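Local coordinates for protein uncharacterized RNA methyltransferase pyrab10780 (Pyrococcus abyssi, PDB 2JJQ) that catalyses the S-adenosyl-L-methionine-dependent methylation of uridine 54 in tRNA at carbon 5, forming 5-methyluridine, at residues 106-111 with 116-121; 161-166 with 224-229; 390-395 with 401-406. One frame throughout, in Å; residues are numbered along the deposited sequence.

Interaction 1 of 3, residues 106-111 with 116-121; sequences KKLKRI and VEVVPS
L108 meets V116 and V118 in a buried, wholly apolar helix-to-strand contact at one margin of the methyltransferase sheet. This is a helix-turn-strand unit: helix 97-112 ends, the chain turns within a few residues, and strand 117-119 joins the eight-stranded mixed sheet as an outermost strand, parallel to strand 403-409 and tied to it by backbone hydrogen bonds of E117 and V119 with A408. The helix therefore packs on the strand that follows it and on the residue leading into that strand. A single methyl, CD1 of L108, does the touching on the helix side. It reaches V118 CG2 at 4.0 Å and V116 CG1 at 4.2 Å. The L108 side chain runs at about a right angle to that of V116 and more obliquely to that of V118.

Leucine suits this place because its branch point lies one carbon beyond CB, far enough from the helix to bring a methyl to the sheet. Its CG stands opposite the carbonyl carbon (chi1 -72°). The two beta-branched valines favour extended backbone and offer short, stiff methyl surfaces, while E117 between them points away from the helix and is exposed. L108 also packs on A408, V418 and P389, and V118 on L101 and R105. K107 and R110 of the helix are engaged elsewhere, both with D30. Side chain to side chain, L108 is about 9 Å from C387, the predicted nucleophile, and V118 about 9 Å from E419, the predicted proton acceptor, so the contact is near the active site without belonging to it. V116, in the loop just before the strand, offers CG1, anti to its backbone N, whereas V118 in the strand offers CG2, anti to its carbonyl carbon.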
ATOM      1  N   LYS A 106      14.315  14.258   4.912  1.00 14.83           N
ATOM      2  CA  LYS A 106      15.738  14.202   4.592  1.00 16.13           C
ATOM      3  C   LYS A 106      16.019  13.274   3.396  1.00 15.12           C
ATOM      4  O   LYS A 106      16.769  13.621   2.464  1.00 14.36           O
ATOM      5  CB  LYS A 106      16.499  13.738   5.830  1.00 17.29           C
ATOM      6  CG  LYS A 106      16.648  14.839   6.907  1.00 18.86           C
ATOM      7  CD  LYS A 106      17.322  14.222   8.150  1.00 29.66           C
ATOM      8  CE  LYS A 106      17.446  15.184   9.364  1.00 35.57           C
ATOM      9  NZ  LYS A 106      17.891  16.589   9.005  1.00 39.80           N
ATOM     10  N   LYS A 107      15.399  12.092   3.415  1.00 14.56           N
ATOM     11  CA  LYS A 107      15.506  11.147   2.295  1.00 14.04           C
ATOM     12  C   LYS A 107      15.078  11.727   0.954  1.00 14.71           C
ATOM     13  O   LYS A 107      15.804  11.605  -0.052  1.00 13.64           O
ATOM     14  CB  LYS A 107      14.692   9.896   2.619  1.00 15.17           C
ATOM     15  CG  LYS A 107      14.749   8.865   1.508  1.00 17.35           C
ATOM     16  CD  LYS A 107      13.968   7.646   2.009  1.00 22.73           C
ATOM     17  CE  LYS A 107      13.654   6.691   0.908  1.00 25.33           C
ATOM     18  NZ  LYS A 107      12.864   5.498   1.451  1.00 21.30           N
ATOM     19  N   LEU A 108      13.919  12.412   0.931  1.00 14.64           N
ATOM     20  CA  LEU A 108      13.420  13.030  -0.308  1.00 14.71           C
ATOM     21  C   LEU A 108      14.353  14.131  -0.787  1.00 14.08           C
ATOM     22  O   LEU A 108      14.594  14.259  -2.001  1.00 13.37           O
ATOM     23  CB  LEU A 108      11.998  13.624  -0.128  1.00 15.07           C
ATOM     24  CG  LEU A 108      10.941  12.499  -0.011  1.00 16.36           C
ATOM     25  CD1 LEU A 108       9.606  13.115   0.414  1.00 17.28           C
ATOM     26  CD2 LEU A 108      10.841  11.725  -1.355  1.00 17.73           C
ATOM     27  N   LYS A 109      14.809  14.958   0.131  1.00 13.92           N
ATOM     28  CA  LYS A 109      15.747  16.022  -0.254  1.00 15.74           C
ATOM     29  C   LYS A 109      17.016  15.419  -0.863  1.00 15.52           C
ATOM     30  O   LYS A 109      17.485  15.896  -1.879  1.00 14.91           O
ATOM     31  CB  LYS A 109      16.103  16.903   0.955  1.00 15.94           C
ATOM     32  CG  LYS A 109      17.002  18.093   0.576  1.00 18.04           C
ATOM     33  CD  LYS A 109      17.105  19.095   1.750  1.00 24.42           C
ATOM     34  CE  LYS A 109      17.938  18.556   2.896  1.00 28.29           C
ATOM     35  NZ  LYS A 109      17.869  19.485   4.098  1.00 33.68           N
ATOM     36  N   ARG A 110      17.562  14.351  -0.263  1.00 16.41           N
ATOM     37  CA  ARG A 110      18.733  13.610  -0.837  1.00 17.23           C
ATOM     38  C   ARG A 110      18.505  13.104  -2.257  1.00 16.40           C
ATOM     39  O   ARG A 110      19.359  13.268  -3.152  1.00 17.92           O
ATOM     40  CB  ARG A 110      19.076  12.342  -0.000  1.00 19.11           C
ATOM     41  CG  ARG A 110      19.464  12.582   1.485  1.00 23.73           C
ATOM     42  CD  ARG A 110      20.272  11.444   2.132  1.00 28.58           C
ATOM     43  NE  ARG A 110      19.477  10.283   2.533  1.00 32.57           N
ATOM     44  CZ  ARG A 110      18.917  10.143   3.735  1.00 35.27           C
ATOM     45  NH1 ARG A 110      19.048  11.123   4.636  1.00 33.69           N
ATOM     46  NH2 ARG A 110      18.239   9.018   4.051  1.00 35.59           N
ATOM     47  N   ILE A 111      17.348  12.477  -2.482  1.00 14.40           N
ATOM     48  CA  ILE A 111      17.021  11.889  -3.775  1.00 14.96           C
ATOM     49  C   ILE A 111      16.646  12.907  -4.863  1.00 15.37           C
ATOM     50  O   ILE A 111      17.106  12.810  -6.001  1.00 14.65           O
ATOM     51  CB  ILE A 111      15.892  10.836  -3.579  1.00 15.63           C
ATOM     52  CG1 ILE A 111      16.438   9.652  -2.743  1.00 15.64           C
ATOM     53  CG2 ILE A 111      15.258  10.406  -4.959  1.00 17.48           C
ATOM     54  CD1 ILE A 111      15.307   8.681  -2.204  1.00 19.83           C
ATOM     55  N   VAL A 116      11.157  18.910   0.283  1.00 15.91           N
ATOM     56  CA  VAL A 116       9.784  18.499  -0.034  1.00 15.76           C
ATOM     57  C   VAL A 116       8.996  18.352   1.263  1.00 15.25           C
ATOM     58  O   VAL A 116       9.458  17.734   2.197  1.00 14.91           O
ATOM     59  CB  VAL A 116       9.786  17.183  -0.829  1.00 14.64           C
ATOM     60  CG1 VAL A 116       8.327  16.773  -1.080  1.00 16.66           C
ATOM     61  CG2 VAL A 116      10.565  17.405  -2.193  1.00 15.46           C
ATOM     62  N   GLU A 117       7.844  19.006   1.353  1.00 15.20           N
ATOM     63  CA  GLU A 117       7.011  18.867   2.536  1.00 15.72           C
ATOM     64  C   GLU A 117       6.482  17.427   2.593  1.00 15.17           C
ATOM     65  O   GLU A 117       6.149  16.813   1.541  1.00 15.88           O
ATOM     66  CB  GLU A 117       5.852  19.864   2.485  1.00 16.83           C
ATOM     67  CG  GLU A 117       4.761  19.598   3.532  1.00 21.22           C
ATOM     68  CD  GLU A 117       3.502  20.467   3.345  1.00 31.51           C
ATOM     69  OE1 GLU A 117       3.422  21.263   2.372  1.00 31.93           O
ATOM     70  OE2 GLU A 117       2.576  20.343   4.205  1.00 36.07           O
ATOM     71  N   VAL A 118       6.407  16.867   3.791  1.00 14.71           N
ATOM     72  CA  VAL A 118       5.804  15.547   4.011  1.00 14.41           C
ATOM     73  C   VAL A 118       4.532  15.692   4.876  1.00 15.72           C
ATOM     74  O   VAL A 118       4.615  16.072   6.073  1.00 15.94           O
ATOM     75  CB  VAL A 118       6.779  14.548   4.667  1.00 16.91           C
ATOM     76  CG1 VAL A 118       6.122  13.170   4.758  1.00 17.81           C
ATOM     77  CG2 VAL A 118       8.084  14.419   3.839  1.00 15.77           C
ATOM     78  N   VAL A 119       3.384  15.381   4.304  1.00 13.77           N
ATOM     79  CA  VAL A 119       2.121  15.505   5.059  1.00 14.83           C
ATOM     80  C   VAL A 119       1.920  14.283   5.943  1.00 14.00           C
ATOM     81  O   VAL A 119       1.960  13.152   5.422  1.00 13.76           O
ATOM     82  CB  VAL A 119       0.935  15.650   4.073  1.00 13.91           C
ATOM     83  CG1 VAL A 119      -0.442  15.770   4.795  1.00 14.35           C
ATOM     84  CG2 VAL A 119       1.214  16.802   3.073  1.00 14.85           C
ATOM     85  N   PRO A 120       1.741  14.500   7.263  1.00 13.68           N
ATOM     86  CA  PRO A 120       1.538  13.396   8.214  1.00 13.96           C
ATOM     87  C   PRO A 120       0.278  12.655   7.894  1.00 12.82           C
ATOM     88  O   PRO A 120      -0.696  13.244   7.383  1.00 12.64           O
ATOM     89  CB  PRO A 120       1.397  14.101   9.594  1.00 14.99           C
ATOM     90  CG  PRO A 120       1.843  15.516   9.389  1.00 16.71           C
ATOM     91  CD  PRO A 120       1.639  15.820   7.923  1.00 13.86           C
ATOM     92  N   SER A 121       0.307  11.338   8.093  1.00 12.77           N
ATOM     93  CA  SER A 121      -0.934  10.562   8.068  1.00 13.25           C
ATOM     94  C   SER A 121      -1.862  11.055   9.213  1.00 13.30           C
ATOM     95  O   SER A 121      -1.362  11.317  10.340  1.00 14.31           O
ATOM     96  CB  SER A 121      -0.621   9.085   8.203  1.00 13.31           C
ATOM     97  OG  SER A 121      -1.828   8.337   8.137  1.00 13.86           O
TER

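Interaction 2 of 3, residues 161-166 with 224-229; sequences GKTSRE and FDFDSI
The ring of F226 lies against T163 and E166 on the first turn of helix 162-178, and these three residues make up most of this surface contact. F226 belongs to the loop leading into strand 228-233, an inner strand of the five-stranded mixed sheet, so the contact joins the start of the helix to the loop entering that strand. The far corner of the ring does the touching. CE1 of F226 is 4.0 Å from CG2 of T163, and CZ of F226 is 4.0 Å from CG of E166.

E166 comes from the opposite direction, with CG anti to the backbone N (chi1 162°) and the chain beyond extended, which brings the carboxylate alongside the outer corner of the ring, the two planes 42° apart. OE2 of E166 approaches CE1 of F226 to 3.8 Å. T163 is split in function: its methyl packs on the ring, while OG1 hydrogen-bonds to E199. Its side chain is about 9 Å from that of C157, by similarity a [4Fe-4S] ligand. The F226 side chain also touches V206 and A167.

A water donates to OE2 of E166 at 2.9 Å and accepts from the backbone N of D225 at 2.9 Å. Its oxygen sits 3.3 Å above the F226 ring, over the centre of one face. OE2 of E166 and OD2 of D225 are 5.0 Å apart, and R170 forms salt bridges with both. The packing on the F226 ring thus has a polar border, in which one arginine would offset the mutual repulsion of two carboxylates.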
ATOM      1  N   GLY A 161      -6.310  -1.962  13.322  1.00 19.99           N
ATOM      2  CA  GLY A 161      -7.189  -1.481  14.361  1.00 19.45           C
ATOM      3  C   GLY A 161      -7.952  -2.626  15.016  1.00 19.40           C
ATOM      4  O   GLY A 161      -7.734  -3.826  14.705  1.00 18.09           O
ATOM      5  N   LYS A 162      -8.871  -2.239  15.889  1.00 20.08           N
ATOM      6  CA  LYS A 162      -9.570  -3.188  16.768  1.00 21.12           C
ATOM      7  C   LYS A 162     -10.361  -4.257  16.057  1.00 20.48           C
ATOM      8  O   LYS A 162     -10.601  -5.290  16.632  1.00 20.74           O
ATOM      9  CB  LYS A 162     -10.543  -2.464  17.691  1.00 22.57           C
ATOM     10  CG  LYS A 162     -11.417  -1.455  16.994  1.00 27.34           C
ATOM     11  CD  LYS A 162     -12.702  -1.191  17.803  1.00 36.30           C
ATOM     12  CE  LYS A 162     -13.466   0.019  17.278  1.00 40.85           C
ATOM     13  NZ  LYS A 162     -14.658   0.317  18.137  1.00 44.15           N
ATOM     14  N   THR A 163     -10.827  -3.986  14.839  1.00 19.46           N
ATOM     15  CA  THR A 163     -11.518  -5.034  14.074  1.00 19.97           C
ATOM     16  C   THR A 163     -10.660  -6.262  13.982  1.00 19.46           C
ATOM     17  O   THR A 163     -11.193  -7.351  13.882  1.00 19.27           O
ATOM     18  CB  THR A 163     -11.900  -4.532  12.659  1.00 19.87           C
ATOM     19  OG1 THR A 163     -12.763  -3.414  12.822  1.00 18.60           O
ATOM     20  CG2 THR A 163     -12.621  -5.583  11.834  1.00 18.36           C
ATOM     21  N   SER A 164      -9.335  -6.109  13.959  1.00 19.89           N
ATOM     22  CA  SER A 164      -8.493  -7.294  13.729  1.00 20.44           C
ATOM     23  C   SER A 164      -8.560  -8.208  14.963  1.00 19.69           C
ATOM     24  O   SER A 164      -8.632  -9.395  14.858  1.00 19.82           O
ATOM     25  CB  SER A 164      -7.033  -6.907  13.400  1.00 20.82           C
ATOM     26  OG  SER A 164      -6.460  -6.196  14.484  1.00 23.14           O
ATOM     27  N   ARG A 165      -8.564  -7.620  16.140  1.00 21.08           N
ATOM     28  CA  ARG A 165      -8.722  -8.385  17.402  1.00 21.55           C
ATOM     29  C   ARG A 165      -9.992  -9.259  17.399  1.00 21.47           C
ATOM     30  O   ARG A 165      -9.946 -10.485  17.668  1.00 22.76           O
ATOM     31  CB  ARG A 165      -8.781  -7.392  18.583  1.00 21.37           C
ATOM     32  CG  ARG A 165      -8.792  -8.126  19.969  1.00 24.19           C
ATOM     33  CD  ARG A 165      -8.637  -7.136  21.125  1.00 30.11           C
ATOM     34  NE  ARG A 165      -7.252  -6.699  21.257  1.00 37.18           N
ATOM     35  CZ  ARG A 165      -6.283  -7.395  21.872  1.00 39.11           C
ATOM     36  NH1 ARG A 165      -6.538  -8.576  22.439  1.00 39.34           N
ATOM     37  NH2 ARG A 165      -5.049  -6.903  21.928  1.00 38.60           N
ATOM     38  N   GLU A 166     -11.120  -8.641  17.034  1.00 22.89           N
ATOM     39  CA  GLU A 166     -12.388  -9.342  16.875  1.00 22.66           C
ATOM     40  C   GLU A 166     -12.319 -10.473  15.807  1.00 21.27           C
ATOM     41  O   GLU A 166     -12.806 -11.610  16.023  1.00 20.22           O
ATOM     42  CB  GLU A 166     -13.550  -8.373  16.547  1.00 24.27           C
ATOM     43  CG  GLU A 166     -14.754  -9.192  15.949  1.00 27.85           C
ATOM     44  CD  GLU A 166     -16.059  -8.405  15.704  1.00 33.34           C
ATOM     45  OE1 GLU A 166     -16.082  -7.163  15.865  1.00 34.47           O
ATOM     46  OE2 GLU A 166     -17.066  -9.057  15.311  1.00 35.05           O
ATOM     47  N   PHE A 224     -18.976 -15.260  12.153  1.00 19.43           N
ATOM     48  CA  PHE A 224     -18.629 -13.857  11.836  1.00 20.11           C
ATOM     49  C   PHE A 224     -19.866 -13.036  11.547  1.00 21.86           C
ATOM     50  O   PHE A 224     -20.816 -13.554  10.978  1.00 22.82           O
ATOM     51  CB  PHE A 224     -17.696 -13.800  10.614  1.00 19.20           C
ATOM     52  CG  PHE A 224     -16.394 -14.486  10.850  1.00 17.60           C
ATOM     53  CD1 PHE A 224     -15.311 -13.765  11.321  1.00 16.31           C
ATOM     54  CD2 PHE A 224     -16.277 -15.876  10.685  1.00 19.79           C
ATOM     55  CE1 PHE A 224     -14.125 -14.366  11.595  1.00 16.30           C
ATOM     56  CE2 PHE A 224     -15.076 -16.507  10.951  1.00 18.10           C
ATOM     57  CZ  PHE A 224     -14.007 -15.758  11.442  1.00 19.70           C
ATOM     58  N   ASP A 225     -19.826 -11.763  11.939  1.00 23.08           N
ATOM     59  CA  ASP A 225     -20.934 -10.843  11.733  1.00 25.15           C
ATOM     60  C   ASP A 225     -20.585  -9.697  10.777  1.00 23.30           C
ATOM     61  O   ASP A 225     -21.317  -8.693  10.709  1.00 23.72           O
ATOM     62  CB  ASP A 225     -21.384 -10.238  13.067  1.00 27.77           C
ATOM     63  CG  ASP A 225     -21.994 -11.255  13.972  1.00 34.98           C
ATOM     64  OD1 ASP A 225     -23.023 -11.879  13.541  1.00 41.79           O
ATOM     65  OD2 ASP A 225     -21.422 -11.460  15.093  1.00 42.47           O
ATOM     66  N   PHE A 226     -19.541  -9.873   9.985  1.00 19.51           N
ATOM     67  CA  PHE A 226     -19.074  -8.791   9.131  1.00 17.49           C
ATOM     68  C   PHE A 226     -19.983  -8.651   7.903  1.00 16.91           C
ATOM     69  O   PHE A 226     -20.751  -9.567   7.543  1.00 16.79           O
ATOM     70  CB  PHE A 226     -17.614  -9.057   8.703  1.00 15.79           C
ATOM     71  CG  PHE A 226     -16.645  -9.047   9.833  1.00 17.28           C
ATOM     72  CD1 PHE A 226     -16.736  -8.081  10.853  1.00 17.95           C
ATOM     73  CD2 PHE A 226     -15.610 -10.008   9.870  1.00 19.98           C
ATOM     74  CE1 PHE A 226     -15.802  -8.073  11.902  1.00 17.20           C
ATOM     75  CE2 PHE A 226     -14.680 -10.017  10.910  1.00 18.44           C
ATOM     76  CZ  PHE A 226     -14.784  -9.050  11.946  1.00 18.81           C
ATOM     77  N   ASP A 227     -19.937  -7.493   7.262  1.00 14.99           N
ATOM     78  CA  ASP A 227     -20.796  -7.244   6.104  1.00 15.69           C
ATOM     79  C   ASP A 227     -20.578  -8.194   4.936  1.00 14.96           C
ATOM     80  O   ASP A 227     -21.510  -8.473   4.174  1.00 15.84           O
ATOM     81  CB  ASP A 227     -20.513  -5.835   5.605  1.00 15.30           C
ATOM     82  CG  ASP A 227     -20.610  -4.819   6.732  1.00 17.61           C
ATOM     83  OD1 ASP A 227     -21.644  -4.116   6.748  1.00 22.79           O
ATOM     84  OD2 ASP A 227     -19.695  -4.782   7.591  1.00 19.19           O
ATOM     85  N   SER A 228     -19.342  -8.645   4.737  1.00 13.71           N
ATOM     86  CA  SER A 228     -19.037  -9.537   3.596  1.00 13.04           C
ATOM     87  C   SER A 228     -18.089 -10.643   4.114  1.00 13.72           C
ATOM     88  O   SER A 228     -17.111 -10.322   4.830  1.00 13.18           O
ATOM     89  CB  SER A 228     -18.358  -8.715   2.462  1.00 11.46           C
ATOM     90  OG  SER A 228     -17.953  -9.544   1.382  1.00 14.10           O
ATOM     91  N   ILE A 229     -18.395 -11.924   3.834  1.00 13.44           N
ATOM     92  CA  ILE A 229     -17.489 -13.031   4.097  1.00 14.20           C
ATOM     93  C   ILE A 229     -17.224 -13.722   2.757  1.00 13.82           C
ATOM     94  O   ILE A 229     -18.150 -14.048   2.037  1.00 12.39           O
ATOM     95  CB  ILE A 229     -18.086 -14.062   5.047  1.00 15.03           C
ATOM     96  CG1 ILE A 229     -18.464 -13.408   6.377  1.00 15.84           C
ATOM     97  CG2 ILE A 229     -17.078 -15.239   5.188  1.00 15.06           C
ATOM     98  CD1 ILE A 229     -19.540 -14.217   7.150  1.00 15.60           C
TER
HETATM   99  O   HOH W   1     -17.304 -11.007  13.118  1.00 27.25           O

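Interaction 3 of 3, residues 390-395 with 401-406; sequences ETFARD and YRIDEI
F392 projects from helix 389-398 to meet the ends of two isoleucines, I403 and I406, on strand 403-409. The helix and the strand follow one another in the chain, and the helix covers a face of the methyltransferase sheet near its carboxy-terminal strands. CD1 of I406 comes to 3.8 Å from CE2 of F392, and CD1 of I403 lies 4.1 Å from CZ of F392. Both methyls reach the same corner of the ring obliquely, from the side opposite to the helix.

The torsions explain how three side chains from the two segments converge here. F392 has CG anti to the backbone N (chi1 168°), which sends the ring out from the helix toward the strand. I406 likewise holds CG1 anti to its N (chi1 -173°), whereas in I403 CG1 is anti to the carbonyl carbon (chi1 -61°). Two residues separate the isoleucines, an interval at which a regular strand would turn them to opposite faces. A classic beta bulge, with D404 and E405 both facing K423, absorbs the extra residue, and both isoleucines point to the helix.

Phenylalanine supplies a long, flat group able to span this layer; its ring meets that of Y384 edge-to-face, and the side chain also touches L420, A422 and L112. Within the helix, NE and NH2 of R394 both grip OD1 of D395, NH2 at 2.8 Å. No hydrogen bond or salt bridge crosses between the segments; the contact is apolar, so dispersion and the hydrophobic effect must hold it.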
ATOM      1  N   GLU A 390      13.159   7.535  -6.550  1.00 17.29           N
ATOM      2  CA  GLU A 390      14.237   7.444  -7.499  1.00 18.43           C
ATOM      3  C   GLU A 390      13.746   7.256  -8.928  1.00 17.90           C
ATOM      4  O   GLU A 390      14.347   7.806  -9.850  1.00 17.48           O
ATOM      5  CB  GLU A 390      15.227   6.336  -7.075  1.00 20.30           C
ATOM      6  CG  GLU A 390      15.973   6.728  -5.808  1.00 24.18           C
ATOM      7  CD  GLU A 390      17.101   5.773  -5.427  1.00 35.28           C
ATOM      8  OE1 GLU A 390      17.071   4.577  -5.831  1.00 36.56           O
ATOM      9  OE2 GLU A 390      18.004   6.239  -4.687  1.00 39.48           O
ATOM     10  N   THR A 391      12.689   6.462  -9.111  1.00 17.14           N
ATOM     11  CA  THR A 391      12.099   6.284 -10.454  1.00 18.11           C
ATOM     12  C   THR A 391      11.419   7.565 -10.922  1.00 17.33           C
ATOM     13  O   THR A 391      11.560   7.946 -12.085  1.00 15.47           O
ATOM     14  CB  THR A 391      11.119   5.090 -10.532  1.00 19.01           C
ATOM     15  OG1 THR A 391       9.908   5.443  -9.861  1.00 28.04           O
ATOM     16  CG2 THR A 391      11.675   3.982  -9.776  1.00 16.09           C
ATOM     17  N   PHE A 392      10.700   8.238 -10.017  1.00 16.22           N
ATOM     18  CA  PHE A 392      10.140   9.546 -10.342  1.00 16.64           C
ATOM     19  C   PHE A 392      11.251  10.493 -10.839  1.00 16.15           C
ATOM     20  O   PHE A 392      11.115  11.175 -11.858  1.00 16.34           O
ATOM     21  CB  PHE A 392       9.498  10.171  -9.115  1.00 16.68           C
ATOM     22  CG  PHE A 392       9.177  11.613  -9.309  1.00 16.69           C
ATOM     23  CD1 PHE A 392       8.131  11.984 -10.179  1.00 18.28           C
ATOM     24  CD2 PHE A 392       9.910  12.607  -8.659  1.00 18.93           C
ATOM     25  CE1 PHE A 392       7.833  13.356 -10.362  1.00 21.12           C
ATOM     26  CE2 PHE A 392       9.634  13.923  -8.850  1.00 20.65           C
ATOM     27  CZ  PHE A 392       8.589  14.318  -9.690  1.00 21.70           C
ATOM     28  N   ALA A 393      12.345  10.551 -10.088  1.00 16.37           N
ATOM     29  CA  ALA A 393      13.441  11.485 -10.407  1.00 16.90           C
ATOM     30  C   ALA A 393      14.009  11.203 -11.791  1.00 16.97           C
ATOM     31  O   ALA A 393      14.325  12.137 -12.539  1.00 16.91           O
ATOM     32  CB  ALA A 393      14.555  11.404  -9.337  1.00 16.49           C
ATOM     33  N   ARG A 394      14.165   9.911 -12.089  1.00 16.79           N
ATOM     34  CA  ARG A 394      14.626   9.413 -13.389  1.00 18.25           C
ATOM     35  C   ARG A 394      13.711   9.854 -14.508  1.00 19.06           C
ATOM     36  O   ARG A 394      14.161  10.413 -15.520  1.00 18.29           O
ATOM     37  CB  ARG A 394      14.685   7.894 -13.370  1.00 17.79           C
ATOM     38  CG  ARG A 394      15.275   7.278 -14.705  1.00 19.38           C
ATOM     39  CD  ARG A 394      14.845   5.839 -14.907  1.00 19.78           C
ATOM     40  NE  ARG A 394      13.389   5.684 -15.091  1.00 21.28           N
ATOM     41  CZ  ARG A 394      12.756   4.502 -15.098  1.00 23.38           C
ATOM     42  NH1 ARG A 394      13.456   3.370 -14.912  1.00 24.38           N
ATOM     43  NH2 ARG A 394      11.425   4.444 -15.274  1.00 23.14           N
ATOM     44  N   ASP A 395      12.408   9.587 -14.346  1.00 18.02           N
ATOM     45  CA  ASP A 395      11.446   9.882 -15.398  1.00 17.74           C
ATOM     46  C   ASP A 395      11.318  11.396 -15.601  1.00 18.58           C
ATOM     47  O   ASP A 395      11.140  11.839 -16.719  1.00 18.86           O
ATOM     48  CB  ASP A 395      10.054   9.297 -15.044  1.00 17.63           C
ATOM     49  CG  ASP A 395       9.972   7.787 -15.172  1.00 18.69           C
ATOM     50  OD1 ASP A 395      10.902   7.157 -15.743  1.00 18.64           O
ATOM     51  OD2 ASP A 395       8.966   7.192 -14.658  1.00 15.87           O
ATOM     52  N   TYR A 401       9.585  18.889 -19.035  1.00 20.48           N
ATOM     53  CA  TYR A 401       8.731  19.558 -18.074  1.00 21.35           C
ATOM     54  C   TYR A 401       9.559  19.860 -16.867  1.00 21.50           C
ATOM     55  O   TYR A 401      10.531  19.168 -16.605  1.00 22.27           O
ATOM     56  CB  TYR A 401       7.611  18.583 -17.600  1.00 20.46           C
ATOM     57  CG  TYR A 401       6.491  18.395 -18.599  1.00 18.82           C
ATOM     58  CD1 TYR A 401       5.261  19.021 -18.411  1.00 19.15           C
ATOM     59  CD2 TYR A 401       6.646  17.560 -19.719  1.00 19.04           C
ATOM     60  CE1 TYR A 401       4.221  18.854 -19.341  1.00 18.68           C
ATOM     61  CE2 TYR A 401       5.625  17.385 -20.643  1.00 15.34           C
ATOM     62  CZ  TYR A 401       4.414  18.043 -20.437  1.00 17.57           C
ATOM     63  OH  TYR A 401       3.383  17.875 -21.318  1.00 17.55           O
ATOM     64  N   ARG A 402       9.156  20.861 -16.107  1.00 21.48           N
ATOM     65  CA  ARG A 402       9.791  21.160 -14.812  1.00 22.43           C
ATOM     66  C   ARG A 402       8.808  20.823 -13.668  1.00 21.63           C
ATOM     67  O   ARG A 402       7.631  20.703 -13.923  1.00 20.35           O
ATOM     68  CB  ARG A 402      10.192  22.621 -14.759  1.00 23.17           C
ATOM     69  CG  ARG A 402       9.016  23.560 -14.824  1.00 26.56           C
ATOM     70  CD  ARG A 402       9.436  25.019 -14.659  1.00 32.43           C
ATOM     71  NE  ARG A 402       8.421  25.682 -13.858  1.00 36.00           N
ATOM     72  CZ  ARG A 402       7.510  26.520 -14.322  1.00 38.30           C
ATOM     73  NH1 ARG A 402       7.482  26.862 -15.613  1.00 39.17           N
ATOM     74  NH2 ARG A 402       6.632  27.024 -13.471  1.00 40.29           N
ATOM     75  N   ILE A 403       9.309  20.653 -12.441  1.00 20.44           N
ATOM     76  CA  ILE A 403       8.428  20.470 -11.272  1.00 19.74           C
ATOM     77  C   ILE A 403       7.882  21.827 -10.836  1.00 20.49           C
ATOM     78  O   ILE A 403       8.627  22.739 -10.439  1.00 20.19           O
ATOM     79  CB  ILE A 403       9.209  19.778 -10.120  1.00 19.73           C
ATOM     80  CG1 ILE A 403       9.664  18.411 -10.608  1.00 19.57           C
ATOM     81  CG2 ILE A 403       8.344  19.633  -8.873  1.00 18.07           C
ATOM     82  CD1 ILE A 403      10.678  17.809  -9.701  1.00 18.59           C
ATOM     83  N   ASP A 404       6.577  21.998 -10.977  1.00 18.98           N
ATOM     84  CA  ASP A 404       5.936  23.243 -10.639  1.00 20.49           C
ATOM     85  C   ASP A 404       5.598  23.247  -9.139  1.00 19.57           C
ATOM     86  O   ASP A 404       5.859  24.227  -8.423  1.00 19.79           O
ATOM     87  CB  ASP A 404       4.663  23.378 -11.483  1.00 20.43           C
ATOM     88  CG  ASP A 404       3.840  24.582 -11.105  1.00 25.47           C
ATOM     89  OD1 ASP A 404       4.477  25.591 -10.739  1.00 32.48           O
ATOM     90  OD2 ASP A 404       2.580  24.551 -11.229  1.00 28.52           O
ATOM     91  N   GLU A 405       5.047  22.130  -8.667  1.00 18.05           N
ATOM     92  CA  GLU A 405       4.700  21.961  -7.239  1.00 17.96           C
ATOM     93  C   GLU A 405       4.949  20.503  -6.909  1.00 16.71           C
ATOM     94  O   GLU A 405       4.837  19.661  -7.762  1.00 14.67           O
ATOM     95  CB  GLU A 405       3.229  22.189  -6.978  1.00 19.07           C
ATOM     96  CG  GLU A 405       2.812  23.559  -6.626  1.00 27.13           C
ATOM     97  CD  GLU A 405       1.326  23.616  -6.379  1.00 31.75           C
ATOM     98  OE1 GLU A 405       0.869  23.244  -5.269  1.00 35.03           O
ATOM     99  OE2 GLU A 405       0.614  24.006  -7.323  1.00 36.32           O
ATOM    100  N   ILE A 406       5.287  20.223  -5.660  1.00 15.39           N
ATOM    101  CA  ILE A 406       5.479  18.823  -5.232  1.00 15.70           C
ATOM    102  C   ILE A 406       5.293  18.708  -3.730  1.00 15.91           C
ATOM    103  O   ILE A 406       5.735  19.597  -2.953  1.00 15.53           O
ATOM    104  CB  ILE A 406       6.887  18.289  -5.647  1.00 15.29           C
ATOM    105  CG1 ILE A 406       7.034  16.799  -5.359  1.00 17.97           C
ATOM    106  CG2 ILE A 406       7.991  19.036  -4.917  1.00 18.81           C
ATOM    107  CD1 ILE A 406       8.296  16.222  -6.072  1.00 19.21           C
TER

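In the fold
Along the chain the three contacts come in series. Interactions 1 and 3 are neighbours, their centres 14 Å apart: each sets a helix against a strand of the same mixed sheet, and strands 117-119 and 403-409 lie side by side in it. They touch in both layers, I111 on E390 between the helices and V116, just before its strand, on I406. A segment far from the catalytic domain's own strands in sequence thus supplies an outermost strand of the catalytic sheet. Interaction 2 stands across the chain's centre, about 35 Å from interaction 1 and 41 Å from interaction 3 between centres. It lies by the five-stranded sheet, probably part of the central region, where C157 is a cluster ligand by similarity.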